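Local atomic coordinates of VP5 (Halorubrum pleomorphic virus 6, PDB entry 6QGL), a protein that probably mediates fusion of the viral envelope with the membrane of its haloarchaeal host, as the envelope protein of a pleomorphic virus. Residues 111-114 / 115-119; 232-235 / 236-240. All coordinates share one frame; numbering follows the deposited sequence.

Contact 1 (111-114 / 115-119)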
loop_
_atom_site.group_PDB
_atom_site.type_symbol
_atom_site.label_atom_id
_atom_site.label_comp_id
_atom_site.label_asym_id
_atom_site.label_seq_id
_atom_site.Cartn_x
_atom_site.Cartn_y
_atom_site.Cartn_z
ATOM N N TYR A 111 -8.792 11.473 16.007
ATOM C CA TYR A 111 -8.111 10.349 15.371
ATOM C C TYR A 111 -8.887 9.832 14.166
ATOM O O TYR A 111 -8.293 9.656 13.103
ATOM C CB TYR A 111 -7.770 9.247 16.392
ATOM C CG TYR A 111 -6.993 8.055 15.860
ATOM C CD1 TYR A 111 -5.932 8.223 14.965
ATOM C CD2 TYR A 111 -7.438 6.760 16.088
ATOM C CE1 TYR A 111 -5.263 7.129 14.417
ATOM C CE2 TYR A 111 -6.787 5.657 15.532
ATOM C CZ TYR A 111 -5.685 5.844 14.712
ATOM O OH TYR A 111 -5.042 4.768 14.151
ATOM N N GLU A 112 -10.214 9.633 14.317
ATOM C CA GLU A 112 -11.106 9.166 13.251
ATOM C C GLU A 112 -11.145 10.160 12.094
ATOM O O GLU A 112 -11.105 9.729 10.943
ATOM C CB GLU A 112 -12.520 8.891 13.786
ATOM C CG GLU A 112 -13.450 8.242 12.766
ATOM C CD GLU A 112 -14.810 7.788 13.261
ATOM O OE1 GLU A 112 -14.990 7.689 14.494
ATOM O OE2 GLU A 112 -15.696 7.525 12.414
ATOM N N THR A 113 -11.203 11.479 12.401
ATOM C CA THR A 113 -11.227 12.545 11.398
ATOM C C THR A 113 -9.982 12.458 10.524
ATOM O O THR A 113 -10.112 12.484 9.311
ATOM C CB THR A 113 -11.431 13.925 12.050
ATOM O OG1 THR A 113 -12.648 13.904 12.792
ATOM C CG2 THR A 113 -11.495 15.059 11.030
ATOM N N THR A 114 -8.800 12.277 11.135
ATOM C CA THR A 114 -7.526 12.154 10.429
ATOM C C THR A 114 -7.530 10.952 9.478
ATOM O O THR A 114 -7.246 11.126 8.294
ATOM C CB THR A 114 -6.369 12.146 11.439
ATOM O OG1 THR A 114 -6.451 13.336 12.220
ATOM C CG2 THR A 114 -5.002 12.067 10.779
ATOM N N VAL A 115 -7.888 9.756 9.990
ATOM C CA VAL A 115 -7.940 8.497 9.239
ATOM C C VAL A 115 -8.945 8.597 8.085
ATOM O O VAL A 115 -8.588 8.289 6.946
ATOM C CB VAL A 115 -8.193 7.273 10.179
ATOM C CG1 VAL A 115 -8.377 5.983 9.387
ATOM C CG2 VAL A 115 -7.066 7.112 11.190
ATOM N N ARG A 116 -10.176 9.070 8.372
ATOM C CA ARG A 116 -11.224 9.225 7.361
ATOM C C ARG A 116 -10.868 10.257 6.308
ATOM O O ARG A 116 -11.004 9.961 5.123
ATOM C CB ARG A 116 -12.580 9.543 7.990
ATOM C CG ARG A 116 -13.215 8.349 8.658
ATOM C CD ARG A 116 -14.709 8.525 8.777
ATOM N NE ARG A 116 -15.261 7.518 9.671
ATOM C CZ ARG A 116 -15.716 6.329 9.291
ATOM N NH1 ARG A 116 -15.726 5.993 8.004
ATOM N NH2 ARG A 116 -16.170 5.473 10.190
ATOM N N THR A 117 -10.394 11.451 6.730
ATOM C CA THR A 117 -9.985 12.534 5.826
ATOM C C THR A 117 -8.915 12.035 4.858
ATOM O O THR A 117 -9.058 12.268 3.662
ATOM C CB THR A 117 -9.578 13.805 6.602
ATOM O OG1 THR A 117 -10.695 14.261 7.362
ATOM C CG2 THR A 117 -9.118 14.936 5.697
ATOM N N ASN A 118 -7.890 11.306 5.358
ATOM C CA ASN A 118 -6.820 10.750 4.519
ATOM C C ASN A 118 -7.363 9.776 3.484
ATOM O O ASN A 118 -6.981 9.852 2.315
ATOM C CB ASN A 118 -5.754 10.062 5.367
ATOM C CG ASN A 118 -4.936 10.989 6.220
ATOM O OD1 ASN A 118 -4.918 12.217 6.051
ATOM N ND2 ASN A 118 -4.247 10.406 7.172
ATOM N N PHE A 119 -8.269 8.882 3.917
ATOM C CA PHE A 119 -8.911 7.881 3.078
ATOM C C PHE A 119 -9.756 8.536 1.975
ATOM O O PHE A 119 -9.561 8.213 0.802
ATOM C CB PHE A 119 -9.739 6.912 3.943
ATOM C CG PHE A 119 -10.477 5.841 3.183
ATOM C CD1 PHE A 119 -9.790 4.788 2.588
ATOM C CD2 PHE A 119 -11.862 5.870 3.081
ATOM C CE1 PHE A 119 -10.475 3.802 1.876
ATOM C CE2 PHE A 119 -12.548 4.874 2.382
ATOM C CZ PHE A 119 -11.849 3.845 1.788
#
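Glu112 OE2 is gripped by two nitrogens of Arg116, in an i to i+4 salt bridge along helix 97-140. Arg116 NE donates at 2.8 Å to the anti lone pair of Glu112 OE2. Arg116 NH2 reaches the same Glu112 OE2 at 3.1 Å, from above the carboxylate plane and at a more bent angle. The oxygen lies in the guanidinium plane, while the two flat groups are turned 50° apart. Both side chains run alongside each other and point the same way. Beyond them, Glu112 OE1 bonds Arg247 and Arg116 NH2 bonds Asp240, both on helix 229-257. This probably favours the charged forms within a buried helix interface.

On another face of the helix, Val115 CG2 sits over the Tyr111 ring in a CH-pi contact, 4.1 Å from the ring centroid. Tyr111 CG is anti to the backbone N (chi1 -177°), which carries the ring forward along the helix, so that one face meets Val115 CG2. Tyr111 OH bonds Thr25 O.

Thr113 O accepts twice from Thr117. The backbone Thr117 N donates at 2.8 Å to Thr113 O, and Thr117 OG1 donates to it at 2.7 Å from the opposite face of the carbonyl plane.

Contact 2 (232-235 / 236-240)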
loop_
_atom_site.group_PDB
_atom_site.type_symbol
_atom_site.label_atom_id
_atom_site.label_comp_id
_atom_site.label_asym_id
_atom_site.label_seq_id
_atom_site.Cartn_x
_atom_site.Cartn_y
_atom_site.Cartn_z
ATOM N N TRP A 232 -12.840 -0.244 -2.295
ATOM C CA TRP A 232 -12.961 0.986 -1.507
ATOM C C TRP A 232 -13.970 0.878 -0.363
ATOM O O TRP A 232 -13.702 1.380 0.730
ATOM C CB TRP A 232 -13.288 2.179 -2.415
ATOM C CG TRP A 232 -12.108 2.664 -3.199
ATOM C CD1 TRP A 232 -11.696 2.223 -4.422
ATOM C CD2 TRP A 232 -11.161 3.658 -2.792
ATOM N NE1 TRP A 232 -10.562 2.895 -4.813
ATOM C CE2 TRP A 232 -10.214 3.787 -3.834
ATOM C CE3 TRP A 232 -11.036 4.474 -1.655
ATOM C CZ2 TRP A 232 -9.147 4.692 -3.771
ATOM C CZ3 TRP A 232 -9.971 5.358 -1.586
ATOM C CH2 TRP A 232 -9.043 5.464 -2.637
ATOM N N ASN A 233 -15.120 0.225 -0.612
ATOM C CA ASN A 233 -16.173 0.026 0.386
ATOM C C ASN A 233 -15.754 -0.949 1.475
ATOM O O ASN A 233 -16.209 -0.807 2.610
ATOM C CB ASN A 233 -17.482 -0.417 -0.262
ATOM C CG ASN A 233 -18.659 -0.468 0.680
ATOM O OD1 ASN A 233 -19.227 -1.535 0.938
ATOM N ND2 ASN A 233 -19.049 0.683 1.212
ATOM N N ALA A 234 -14.890 -1.931 1.136
ATOM C CA ALA A 234 -14.372 -2.920 2.084
ATOM C C ALA A 234 -13.628 -2.215 3.218
ATOM O O ALA A 234 -13.897 -2.493 4.386
ATOM C CB ALA A 234 -13.453 -3.903 1.376
ATOM N N VAL A 235 -12.752 -1.255 2.866
ATOM C CA VAL A 235 -11.973 -0.455 3.818
ATOM C C VAL A 235 -12.919 0.463 4.604
ATOM O O VAL A 235 -12.761 0.603 5.819
ATOM C CB VAL A 235 -10.824 0.335 3.122
ATOM C CG1 VAL A 235 -9.910 1.002 4.151
ATOM C CG2 VAL A 235 -10.011 -0.567 2.198
ATOM N N GLU A 236 -13.918 1.051 3.912
ATOM C CA GLU A 236 -14.923 1.934 4.505
ATOM C C GLU A 236 -15.718 1.226 5.606
ATOM O O GLU A 236 -15.771 1.732 6.729
ATOM C CB GLU A 236 -15.857 2.500 3.416
ATOM C CG GLU A 236 -17.123 3.175 3.930
ATOM C CD GLU A 236 -16.969 4.458 4.731
ATOM O OE1 GLU A 236 -15.965 5.177 4.532
ATOM O OE2 GLU A 236 -17.875 4.755 5.544
ATOM N N THR A 237 -16.314 0.056 5.286
ATOM C CA THR A 237 -17.118 -0.740 6.223
ATOM C C THR A 237 -16.292 -1.248 7.402
ATOM O O THR A 237 -16.811 -1.326 8.514
ATOM C CB THR A 237 -17.877 -1.862 5.506
ATOM O OG1 THR A 237 -16.954 -2.662 4.769
ATOM C CG2 THR A 237 -18.968 -1.334 4.583
ATOM N N GLU A 238 -15.002 -1.562 7.164
ATOM C CA GLU A 238 -14.074 -2.017 8.195
ATOM C C GLU A 238 -13.709 -0.862 9.126
ATOM O O GLU A 238 -13.619 -1.061 10.339
ATOM C CB GLU A 238 -12.820 -2.620 7.558
ATOM C CG GLU A 238 -12.969 -4.073 7.145
ATOM C CD GLU A 238 -12.063 -4.529 6.013
ATOM O OE1 GLU A 238 -10.894 -4.087 5.965
ATOM O OE2 GLU A 238 -12.523 -5.333 5.170
ATOM N N MET A 239 -13.535 0.351 8.555
ATOM C CA MET A 239 -13.237 1.583 9.285
ATOM C C MET A 239 -14.390 1.905 10.238
ATOM O O MET A 239 -14.140 2.238 11.397
ATOM C CB MET A 239 -13.029 2.734 8.296
ATOM C CG MET A 239 -12.011 3.747 8.730
ATOM S SD MET A 239 -11.611 4.864 7.352
ATOM C CE MET A 239 -10.348 3.955 6.565
ATOM N N ASP A 240 -15.652 1.760 9.761
ATOM C CA ASP A 240 -16.857 1.990 10.565
ATOM C C ASP A 240 -16.900 1.017 11.735
ATOM O O ASP A 240 -17.162 1.446 12.860
ATOM C CB ASP A 240 -18.139 1.848 9.713
ATOM C CG ASP A 240 -18.374 2.928 8.680
ATOM O OD1 ASP A 240 -17.720 3.976 8.760
ATOM O OD2 ASP A 240 -19.224 2.722 7.794
#
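Residues 232-240 are a continuous piece of alpha helix 229-257, with Thr237 N donating to Asn233 O at 2.8 Å and Met239 N to Val235 O at 2.9 Å. Thr237 curls its hydroxyl back onto the preceding turn. Its OG1 stands between its own backbone N and carbonyl carbon (chi1 55°), and there Thr237 OG1 lies 2.9 Å from Asn233 O and 3.1 Å from Ala234 O.

The methyl Thr237 CG2 lies against the amide of Asn233, 3.7 Å from Asn233 OD1, with the two side chains crossing at about a right angle. Asn233 ND2 itself bonds Pro206 O. On a buried face, Met239 bends at its last torsion (chi3 -87°), and this brings Met239 CE to 3.8 Å from Val235 CG1. The two chains meet at a slant. Both also touch Phe119 of helix 97-140. The carboxylate of Glu236 leads away from the preceding turn, and Glu236 OE1 bonds Tyr120 OH of helix 97-140. Val235 and Met239 face the neighbouring helix with the buried Glu236, and Thr237 is exposed, as in an amphipathic helix, here packed antiparallel to helix 97-140.

How the contacts relate
Contacts 1 and 2 lie on two neighbouring helices, 97-140 and 229-257, with centres about 12 Å apart. The helices run in opposite directions. Contact 1 is buried and holds an intrahelical salt bridge. Contact 2 is only partly buried, and has the packing of Val235 on Met239 instead. Each also turns a threonine hydroxyl to the backbone. In contact 1 it is bonded to a single carbonyl, and in contact 2 it lies near two. The two contacts also touch directly. Arg116 NH2 of contact 1 reaches Asp240 OD1 of contact 2 at 2.6 Å. Further along, Phe119 CE1 packs on Val235 CG1 at 3.7 Å. Charge and apolar packing thus join the same helix pair.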